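Local atomic coordinates of N2152 (Neocallimastix frontalis, PDB entry 5U22), a protein that probably hydrolyses arabinosyl linkages as a family 39 glycoside hydrolase, built from a TIM barrel and a beta sandwich. Residues P183-Y188 / K194-F199; R226-L231 / R240-N245; V405-T410 / Y416-T421. One frame throughout, in Å; residues are numbered along the deposited sequence.

Contacts 1 and 2 lie next to each other in the TIM barrel, their centres about 10 Å apart, and each sets a helix of a beta-alpha-beta unit against a strand of the parallel sheet. They meet directly: Y188 of contact 1 reaches helix 221-235 of contact 2, where its OH probably hydrogen-bonds S227. Contact 1 is buried and purely apolar, whereas contact 2 is only partly buried and adds arginines and a bridging water to its hydrocarbon core. Contact 3, also buried, stands apart in the beta sandwich, its centre about 40 Å from that of contact 1. There two strands face each other through aliphatic side chains, with a tyrosine hydroxyl and a water at one end.

Contact 1 of 3, residues P183-Y188 / K194-F199; sequences PSFSWY and KNFLQF
In the beta-alpha-beta unit made of strand 180-185, helix 190-202 and strand 209-212, P183 and F185 from the end of the first strand meet F196 on the helix that follows. The P183 ring, which follows a cis peptide bond, lies over one face of the F196 ring in a CH-pi contact: CG of P183 stands 3.9 Å from the centroid of the F196 ring, 15° off its normal. CB and CD of the proline lie on the same side of the ring, with CD of P183 3.7 Å from CE2 of F196 and CB of P183 3.8 Å from CZ of F196. In F196, CG is anti to the backbone N (chi1 172°), which carries the phenyl group from the helix to the proline. W164 meets the same phenylalanine ring edge-to-face.

F185 takes a different part of F196. The edge of its ring comes up to the start of the F196 side chain, CZ of F185 lying 4.0 Å from CB of F196, while P183 CG also sits over a face of the F185 ring toward its rim. P183 is thus wedged between the two phenylalanines, touching both. M193 and K192, earlier on the helix, and P148 also touch F185, while S184 between the two apolar residues hydrogen-bonds E143 through OG. All three residues of the contact are buried and their meeting surfaces are apolar. Such helix-on-strand packing, with side chains from the strand's C-terminal end meeting the returning helix, belongs to the beta-alpha-beta crossover of a TIM barrel.

Contact 2 of 3, residues R226-L231 / R240-N245; sequences RSYRNL and RPITIN. With EDO (1,2-ethanediol), chain E.
Apolar contacts join Y228 and R229 of helix 221-235 to I242 at the start of strand 242-247 and to R240 just before it. CD1 of I242 lies 4.1 Å from CD2 of the Y228 ring, the isoleucine and tyrosine side chains running alongside each other with opposite headings. The same methyl sits over one face of the R229 guanidinium, 3.4 Å from its NH2. R229 bends at chi2 (-117°), turning its flat end over the isoleucine. The hydroxyl of Y228 comes up to the aliphatic base of R240, with OH of Y228 3.7 Å from CB of R240.

The polar link is made by one water. It accepts from NE of R229 at 2.6 Å, in the plane and at the edge of the guanidinium, and donates to the backbone O of R240 at 2.8 Å. NH2 of R229 also gives a hydrogen bond to the carbonyl of Y271.

R240 turns its charged end away from the helix, where NH1 bonds the S238 carbonyl, NE the P207 carbonyl, and NH2 a 1,2-ethanediol probably left from crystallisation, 3.3 Å from its O1. An alanine here is likely to leave the S238 and P207 carbonyls without their guanidinium donor and the Y228 hydroxyl without the CG beside it. The chemistry implies a divided role for R229: its face covers hydrocarbon while its N-H groups serve a water and a carbonyl.

Contact 3 of 3, residues V405-T410 / Y416-T421; sequences VDLSGT and YRIYIT
This is a buried, face-to-face contact between two strands of the beta sandwich, with 403-408 and 415-422 opposing each other through their side chains. The axes of the segments 405-408 and 416-421 come no closer than 10.1 Å, too far for backbone pairing, and their directions differ by 151°. Each strand has its own sheet neighbours: V405 and L407 make backbone bonds to strand 353-359, Y416 to F346 of strand 341-347.

The gap is filled mainly by aliphatic groups. V405 and I418 meet end to end through their methyls, CG1 of V405 being 3.8 Å from CD1 of I418. That valine methyl is anti to the backbone N (chi1 176°), which directs it at the opposing strand. L407 divides its two methyls: CD2 approaches the Y416 ring, 3.7 Å from CD1 of Y416, while CD1 of L407 lies 4.2 Å from CD1 of I418. A356 and F358 of strand 353-359 also touch I418, as does F346 of strand 341-347.

At the turn end, T410 lies across the end of the tyrosine, with CB of T410 3.5 Å from OH of Y416 and CG2 of T410 3.8 Å from CZ of Y416. The phenol receives a hydrogen bond from the backbone N of N411 and, 2.6 Å from OH of Y416, meets a water in the plane of the ring; this water makes a weak bond to the carbonyl of G409. OG1 of T410 turns elsewhere, to N350. The chemistry is thus graded along the interface: methyl groups and a ring fill its interior, and the polar end of Y416 is satisfied where the chain turns between the two strands.

Contact 1 of 3, residues P183-Y188 / K194-F199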
loop_
_atom_site.group_PDB
_atom_site.type_symbol
_atom_site.label_atom_id
_atom_site.label_comp_id
_atom_site.label_asym_id
_atom_site.label_seq_id
_atom_site.Cartn_x
_atom_site.Cartn_y
_atom_site.Cartn_z
ATOM N N PRO A 183 0.133 6.495 14.628
ATOM C CA PRO A 183 -1.050 6.249 15.458
ATOM C C PRO A 183 -2.262 5.725 14.695
ATOM O O PRO A 183 -3.303 5.559 15.317
ATOM C CB PRO A 183 -1.343 7.631 16.029
ATOM C CG PRO A 183 -0.963 8.551 14.915
ATOM C CD PRO A 183 0.212 7.904 14.199
ATOM N N SER A 184 -2.133 5.495 13.384
ATOM C CA SER A 184 -3.157 4.815 12.580
ATOM C C SER A 184 -4.436 5.643 12.416
ATOM O O SER A 184 -5.537 5.090 12.373
ATOM C CB SER A 184 -3.486 3.435 13.160
ATOM O OG SER A 184 -2.290 2.720 13.447
ATOM N N PHE A 185 -4.293 6.962 12.281
ATOM C CA PHE A 185 -5.443 7.836 12.072
ATOM C C PHE A 185 -6.272 7.374 10.880
ATOM O O PHE A 185 -5.736 6.920 9.863
ATOM C CB PHE A 185 -5.007 9.272 11.781
ATOM C CG PHE A 185 -4.278 9.961 12.893
ATOM C CD1 PHE A 185 -4.734 9.919 14.189
ATOM C CD2 PHE A 185 -3.147 10.722 12.607
ATOM C CE1 PHE A 185 -4.063 10.599 15.192
ATOM C CE2 PHE A 185 -2.465 11.397 13.609
ATOM C CZ PHE A 185 -2.931 11.337 14.903
ATOM N N SER A 186 -7.594 7.554 10.984
ATOM C CA SER A 186 -8.463 7.253 9.849
ATOM C C SER A 186 -8.215 8.200 8.679
ATOM O O SER A 186 -8.330 7.803 7.511
ATOM C CB SER A 186 -9.922 7.326 10.266
ATOM O OG SER A 186 -10.738 7.031 9.158
ATOM N N TRP A 187 -7.920 9.461 8.967
ATOM C CA TRP A 187 -7.565 10.409 7.925
ATOM C C TRP A 187 -6.485 11.338 8.453
ATOM O O TRP A 187 -6.367 11.563 9.661
ATOM C CB TRP A 187 -8.780 11.217 7.434
ATOM C CG TRP A 187 -9.352 12.137 8.475
ATOM C CD1 TRP A 187 -9.017 13.448 8.695
ATOM C CD2 TRP A 187 -10.355 11.812 9.440
ATOM N NE1 TRP A 187 -9.750 13.955 9.748
ATOM C CE2 TRP A 187 -10.583 12.973 10.216
ATOM C CE3 TRP A 187 -11.087 10.653 9.724
ATOM C CZ2 TRP A 187 -11.509 13.003 11.258
ATOM C CZ3 TRP A 187 -12.009 10.683 10.763
ATOM C CH2 TRP A 187 -12.211 11.851 11.517
ATOM N N TYR A 188 -5.692 11.870 7.531
ATOM C CA TYR A 188 -4.621 12.778 7.909
ATOM C C TYR A 188 -5.170 14.186 8.117
ATOM O O TYR A 188 -5.964 14.684 7.310
ATOM C CB TYR A 188 -3.527 12.788 6.840
ATOM C CG TYR A 188 -2.333 13.601 7.271
ATOM C CD1 TYR A 188 -1.256 12.998 7.909
ATOM C CD2 TYR A 188 -2.300 14.975 7.072
ATOM C CE1 TYR A 188 -0.158 13.755 8.329
ATOM C CE2 TYR A 188 -1.223 15.736 7.483
ATOM C CZ TYR A 188 -0.155 15.119 8.110
ATOM O OH TYR A 188 0.912 15.884 8.517
ATOM N N LYS A 194 0.443 16.848 14.282
ATOM C CA LYS A 194 1.405 17.636 15.045
ATOM C C LYS A 194 1.220 17.428 16.545
ATOM O O LYS A 194 2.194 17.211 17.276
ATOM C CB LYS A 194 1.259 19.113 14.676
ATOM C CG LYS A 194 2.258 20.045 15.388
ATOM C CD LYS A 194 2.073 21.497 14.916
ATOM C CE LYS A 194 3.014 22.466 15.625
ATOM N NZ LYS A 194 3.070 23.754 14.868
ATOM N N ASN A 195 -0.030 17.501 17.019
ATOM C CA ASN A 195 -0.308 17.259 18.437
ATOM C C ASN A 195 0.228 15.898 18.865
ATOM O O ASN A 195 0.847 15.760 19.923
ATOM C CB ASN A 195 -1.807 17.364 18.705
ATOM C CG ASN A 195 -2.255 18.792 19.053
ATOM O OD1 ASN A 195 -1.574 19.504 19.801
ATOM N ND2 ASN A 195 -3.410 19.202 18.536
ATOM N N PHE A 196 0.032 14.877 18.034
ATOM C CA PHE A 196 0.530 13.550 18.373
ATOM C C PHE A 196 2.053 13.500 18.364
ATOM O O PHE A 196 2.663 12.871 19.237
ATOM C CB PHE A 196 -0.024 12.504 17.409
ATOM C CG PHE A 196 0.613 11.162 17.587
ATOM C CD1 PHE A 196 0.273 10.376 18.673
ATOM C CD2 PHE A 196 1.565 10.695 16.695
ATOM C CE1 PHE A 196 0.854 9.138 18.864
ATOM C CE2 PHE A 196 2.156 9.457 16.883
ATOM C CZ PHE A 196 1.798 8.681 17.969
ATOM N N LEU A 197 2.684 14.107 17.357
ATOM C CA LEU A 197 4.142 14.104 17.309
ATOM C C LEU A 197 4.737 14.882 18.475
ATOM O O LEU A 197 5.741 14.461 19.064
ATOM C CB LEU A 197 4.626 14.692 15.983
ATOM C CG LEU A 197 4.303 13.812 14.781
ATOM C CD1 LEU A 197 4.716 14.520 13.494
ATOM C CD2 LEU A 197 5.003 12.474 14.921
ATOM N N GLN A 198 4.157 16.040 18.796
ATOM C CA GLN A 198 4.658 16.818 19.925
ATOM C C GLN A 198 4.536 16.029 21.226
ATOM O O GLN A 198 5.480 15.971 22.023
ATOM C CB GLN A 198 3.915 18.147 20.014
ATOM C CG GLN A 198 4.387 19.175 18.989
ATOM C CD GLN A 198 3.629 20.490 19.085
ATOM O OE1 GLN A 198 2.443 20.512 19.399
ATOM N NE2 GLN A 198 4.310 21.590 18.789
ATOM N N PHE A 199 3.379 15.407 21.448
ATOM C CA PHE A 199 3.192 14.564 22.625
ATOM C C PHE A 199 4.210 13.432 22.664
ATOM O O PHE A 199 4.804 13.149 23.713
ATOM C CB PHE A 199 1.770 13.995 22.642
ATOM C CG PHE A 199 1.556 12.953 23.702
ATOM C CD1 PHE A 199 1.182 13.321 24.986
ATOM C CD2 PHE A 199 1.758 11.607 23.428
ATOM C CE1 PHE A 199 0.991 12.364 25.976
ATOM C CE2 PHE A 199 1.579 10.642 24.412
ATOM C CZ PHE A 199 1.198 11.018 25.689
#

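Contact 2 of 3, residues R226-L231 / R240-N245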
loop_
_atom_site.group_PDB
_atom_site.type_symbol
_atom_site.label_atom_id
_atom_site.label_comp_id
_atom_site.label_asym_id
_atom_site.label_seq_id
_atom_site.Cartn_x
_atom_site.Cartn_y
_atom_site.Cartn_z
ATOM N N ARG A 226 3.847 15.636 2.224
ATOM C CA ARG A 226 4.636 16.861 2.347
ATOM C C ARG A 226 4.431 17.515 3.709
ATOM O O ARG A 226 5.393 17.978 4.335
ATOM C CB ARG A 226 4.285 17.833 1.216
ATOM C CG ARG A 226 4.592 17.253 -0.178
ATOM C CD ARG A 226 4.488 18.309 -1.277
ATOM N NE ARG A 226 3.161 18.922 -1.372
ATOM C CZ ARG A 226 2.181 18.483 -2.162
ATOM N NH1 ARG A 226 2.358 17.405 -2.920
ATOM N NH2 ARG A 226 1.014 19.120 -2.185
ATOM N N SER A 227 3.182 17.566 4.177
ATOM C CA SER A 227 2.897 18.094 5.507
ATOM C C SER A 227 3.628 17.293 6.573
ATOM O O SER A 227 4.298 17.856 7.449
ATOM C CB SER A 227 1.387 18.074 5.770
ATOM O OG SER A 227 1.113 18.320 7.149
ATOM N N TYR A 228 3.546 15.964 6.487
ATOM C CA TYR A 228 4.133 15.137 7.533
ATOM C C TYR A 228 5.649 15.315 7.584
ATOM O O TYR A 228 6.228 15.528 8.656
ATOM C CB TYR A 228 3.747 13.666 7.343
ATOM C CG TYR A 228 4.501 12.843 8.343
ATOM C CD1 TYR A 228 4.135 12.860 9.675
ATOM C CD2 TYR A 228 5.634 12.128 7.977
ATOM C CE1 TYR A 228 4.853 12.161 10.617
ATOM C CE2 TYR A 228 6.362 11.429 8.912
ATOM C CZ TYR A 228 5.966 11.459 10.234
ATOM O OH TYR A 228 6.680 10.769 11.176
ATOM N N ARG A 229 6.315 15.266 6.432
ATOM C CA ARG A 229 7.765 15.409 6.463
ATOM C C ARG A 229 8.188 16.809 6.899
ATOM O O ARG A 229 9.235 16.962 7.538
ATOM C CB ARG A 229 8.342 15.046 5.096
ATOM C CG ARG A 229 8.054 13.579 4.719
ATOM C CD ARG A 229 9.325 12.782 4.579
ATOM N NE ARG A 229 9.126 11.341 4.367
ATOM C CZ ARG A 229 8.837 10.764 3.193
ATOM N NH1 ARG A 229 8.656 11.493 2.092
ATOM N NH2 ARG A 229 8.708 9.438 3.119
ATOM N N ASN A 230 7.391 17.834 6.591
ATOM C CA ASN A 230 7.692 19.164 7.116
ATOM C C ASN A 230 7.497 19.227 8.629
ATOM O O ASN A 230 8.254 19.913 9.325
ATOM C CB ASN A 230 6.838 20.217 6.421
ATOM C CG ASN A 230 7.480 20.740 5.152
ATOM O OD1 ASN A 230 8.678 21.041 5.119
ATOM N ND2 ASN A 230 6.683 20.866 4.101
ATOM N N LEU A 231 6.500 18.513 9.160
ATOM C CA LEU A 231 6.336 18.453 10.614
ATOM C C LEU A 231 7.540 17.797 11.284
ATOM O O LEU A 231 8.028 18.280 12.313
ATOM C CB LEU A 231 5.059 17.697 10.983
ATOM C CG LEU A 231 3.707 18.401 10.880
ATOM C CD1 LEU A 231 2.591 17.449 11.329
ATOM C CD2 LEU A 231 3.692 19.697 11.695
ATOM N N ARG A 240 10.901 9.165 9.926
ATOM C CA ARG A 240 10.293 7.858 10.159
ATOM C C ARG A 240 9.835 7.237 8.841
ATOM O O ARG A 240 9.361 7.953 7.953
ATOM C CB ARG A 240 9.082 7.969 11.087
ATOM C CG ARG A 240 9.379 8.506 12.483
ATOM C CD ARG A 240 10.549 7.759 13.050
ATOM N NE ARG A 240 10.587 7.669 14.504
ATOM C CZ ARG A 240 11.394 8.387 15.277
ATOM N NH1 ARG A 240 12.204 9.300 14.743
ATOM N NH2 ARG A 240 11.389 8.199 16.589
ATOM N N PRO A 241 9.958 5.913 8.696
ATOM C CA PRO A 241 9.264 5.226 7.596
ATOM C C PRO A 241 7.767 5.433 7.725
ATOM O O PRO A 241 7.225 5.472 8.832
ATOM C CB PRO A 241 9.623 3.747 7.800
ATOM C CG PRO A 241 10.781 3.736 8.745
ATOM C CD PRO A 241 10.693 4.983 9.567
ATOM N N ILE A 242 7.098 5.535 6.576
ATOM C CA ILE A 242 5.661 5.782 6.509
ATOM C C ILE A 242 4.960 4.509 6.059
ATOM O O ILE A 242 5.348 3.907 5.052
ATOM C CB ILE A 242 5.333 6.932 5.544
ATOM C CG1 ILE A 242 5.997 8.227 6.002
ATOM C CG2 ILE A 242 3.820 7.092 5.398
ATOM C CD1 ILE A 242 5.893 9.338 4.974
ATOM N N THR A 243 3.907 4.123 6.775
ATOM C CA THR A 243 3.035 3.049 6.323
ATOM C C THR A 243 1.607 3.573 6.200
ATOM O O THR A 243 1.010 4.020 7.184
ATOM C CB THR A 243 3.126 1.822 7.245
ATOM O OG1 THR A 243 2.297 0.787 6.721
ATOM C CG2 THR A 243 2.704 2.104 8.682
ATOM N N ILE A 244 1.075 3.559 4.976
ATOM C CA ILE A 244 -0.315 3.943 4.757
ATOM C C ILE A 244 -1.101 2.646 4.720
ATOM O O ILE A 244 -1.331 2.091 3.644
ATOM C CB ILE A 244 -0.494 4.763 3.464
ATOM C CG1 ILE A 244 0.427 5.986 3.485
ATOM C CG2 ILE A 244 -1.950 5.209 3.286
ATOM C CD1 ILE A 244 0.251 6.872 4.722
ATOM N N ASN A 245 -1.489 2.128 5.888
ATOM C CA ASN A 245 -1.847 0.721 5.947
ATOM C C ASN A 245 -3.332 0.474 5.744
ATOM O O ASN A 245 -3.793 -0.649 5.967
ATOM C CB ASN A 245 -1.323 0.058 7.240
ATOM C CG ASN A 245 -1.790 0.733 8.515
ATOM O OD1 ASN A 245 -2.787 1.458 8.529
ATOM N ND2 ASN A 245 -1.082 0.466 9.611
HETATM C C1 EDO E . 14.394 10.464 17.969
HETATM O O1 EDO E . 14.375 9.077 17.619
HETATM C C2 EDO E . 13.788 11.337 16.892
HETATM O O2 EDO E . 13.973 12.716 17.198
HETATM O O HOH W 1 9.282 10.581 6.891
#

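Contact 3 of 3, residues V405-T410 / Y416-T421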
loop_
_atom_site.group_PDB
_atom_site.type_symbol
_atom_site.label_atom_id
_atom_site.label_comp_id
_atom_site.label_asym_id
_atom_site.label_seq_id
_atom_site.Cartn_x
_atom_site.Cartn_y
_atom_site.Cartn_z
ATOM N N VAL A 405 4.642 7.924 -26.614
ATOM C CA VAL A 405 3.760 6.794 -26.900
ATOM C C VAL A 405 2.325 7.268 -26.683
ATOM O O VAL A 405 1.972 7.696 -25.576
ATOM C CB VAL A 405 4.106 5.587 -26.010
ATOM C CG1 VAL A 405 3.131 4.438 -26.237
ATOM C CG2 VAL A 405 5.535 5.117 -26.273
ATOM N N ASP A 406 1.505 7.223 -27.738
ATOM C CA ASP A 406 0.119 7.686 -27.673
ATOM C C ASP A 406 -0.851 6.523 -27.487
ATOM O O ASP A 406 -0.727 5.488 -28.148
ATOM C CB ASP A 406 -0.284 8.434 -28.947
ATOM C CG ASP A 406 0.628 9.591 -29.266
ATOM O OD1 ASP A 406 1.042 10.300 -28.338
ATOM O OD2 ASP A 406 0.933 9.789 -30.459
ATOM N N LEU A 407 -1.840 6.714 -26.610
ATOM C CA LEU A 407 -2.949 5.781 -26.442
ATOM C C LEU A 407 -4.254 6.515 -26.704
ATOM O O LEU A 407 -4.506 7.562 -26.099
ATOM C CB LEU A 407 -2.988 5.176 -25.039
ATOM C CG LEU A 407 -1.964 4.120 -24.636
ATOM C CD1 LEU A 407 -0.578 4.728 -24.503
ATOM C CD2 LEU A 407 -2.411 3.500 -23.312
ATOM N N SER A 408 -5.087 5.955 -27.581
ATOM C CA SER A 408 -6.391 6.521 -27.898
ATOM C C SER A 408 -7.501 5.806 -27.134
ATOM O O SER A 408 -7.355 4.661 -26.699
ATOM C CB SER A 408 -6.667 6.435 -29.402
ATOM O OG SER A 408 -5.985 7.466 -30.080
ATOM N N GLY A 409 -8.619 6.515 -26.962
ATOM C CA GLY A 409 -9.812 5.948 -26.362
ATOM C C GLY A 409 -9.589 5.354 -24.987
ATOM O O GLY A 409 -9.987 4.215 -24.734
ATOM N N THR A 410 -8.941 6.106 -24.098
ATOM C CA THR A 410 -8.656 5.645 -22.750
ATOM C C THR A 410 -9.799 6.005 -21.814
ATOM O O THR A 410 -10.587 6.915 -22.077
ATOM C CB THR A 410 -7.354 6.251 -22.230
ATOM O OG1 THR A 410 -7.397 7.677 -22.396
ATOM C CG2 THR A 410 -6.155 5.683 -22.995
ATOM N N TYR A 416 -3.143 0.576 -17.352
ATOM C CA TYR A 416 -2.340 0.558 -18.570
ATOM C C TYR A 416 -0.884 0.264 -18.254
ATOM O O TYR A 416 -0.384 0.618 -17.187
ATOM C CB TYR A 416 -2.440 1.888 -19.315
ATOM C CG TYR A 416 -3.863 2.209 -19.727
ATOM C CD1 TYR A 416 -4.436 1.613 -20.845
ATOM C CD2 TYR A 416 -4.633 3.096 -18.994
ATOM C CE1 TYR A 416 -5.736 1.909 -21.225
ATOM C CE2 TYR A 416 -5.927 3.379 -19.358
ATOM C CZ TYR A 416 -6.470 2.792 -20.475
ATOM O OH TYR A 416 -7.768 3.080 -20.828
ATOM N N ARG A 417 -0.194 -0.385 -19.197
ATOM C CA ARG A 417 1.247 -0.564 -19.058
ATOM C C ARG A 417 1.928 -0.311 -20.392
ATOM O O ARG A 417 1.439 -0.745 -21.441
ATOM C CB ARG A 417 1.636 -1.966 -18.562
ATOM C CG ARG A 417 3.139 -2.097 -18.335
ATOM C CD ARG A 417 3.553 -3.393 -17.628
ATOM N NE ARG A 417 3.373 -4.592 -18.454
ATOM C CZ ARG A 417 3.825 -5.800 -18.123
ATOM N NH1 ARG A 417 4.500 -5.986 -16.986
ATOM N NH2 ARG A 417 3.609 -6.826 -18.933
ATOM N N ILE A 418 3.059 0.393 -20.348
ATOM C CA ILE A 418 3.974 0.473 -21.482
ATOM C C ILE A 418 5.245 -0.259 -21.079
ATOM O O ILE A 418 5.871 0.088 -20.071
ATOM C CB ILE A 418 4.255 1.930 -21.877
ATOM C CG1 ILE A 418 2.983 2.548 -22.444
ATOM C CG2 ILE A 418 5.394 1.992 -22.899
ATOM C CD1 ILE A 418 3.012 4.045 -22.505
ATOM N N TYR A 419 5.605 -1.295 -21.839
ATOM C CA TYR A 419 6.742 -2.157 -21.527
ATOM C C TYR A 419 7.739 -2.051 -22.670
ATOM O O TYR A 419 7.406 -2.390 -23.812
ATOM C CB TYR A 419 6.281 -3.606 -21.343
ATOM C CG TYR A 419 7.221 -4.491 -20.549
ATOM C CD1 TYR A 419 7.126 -4.566 -19.163
ATOM C CD2 TYR A 419 8.169 -5.280 -21.185
ATOM C CE1 TYR A 419 7.971 -5.387 -18.428
ATOM C CE2 TYR A 419 9.031 -6.108 -20.453
ATOM C CZ TYR A 419 8.922 -6.154 -19.077
ATOM O OH TYR A 419 9.753 -6.974 -18.335
ATOM N N ILE A 420 8.953 -1.594 -22.370
ATOM C CA ILE A 420 9.932 -1.243 -23.394
ATOM C C ILE A 420 11.121 -2.186 -23.284
ATOM O O ILE A 420 11.750 -2.281 -22.225
ATOM C CB ILE A 420 10.395 0.222 -23.262
ATOM C CG1 ILE A 420 9.192 1.164 -23.217
ATOM C CG2 ILE A 420 11.342 0.592 -24.384
ATOM C CD1 ILE A 420 9.585 2.629 -23.097
ATOM N N THR A 421 11.448 -2.853 -24.387
ATOM C CA THR A 421 12.589 -3.759 -24.452
ATOM C C THR A 421 13.430 -3.413 -25.674
ATOM O O THR A 421 13.092 -2.520 -26.456
ATOM C CB THR A 421 12.139 -5.228 -24.503
ATOM O OG1 THR A 421 11.174 -5.405 -25.550
ATOM C CG2 THR A 421 11.520 -5.642 -23.181
HETATM O O HOH W 2 -8.759 1.823 -22.821
#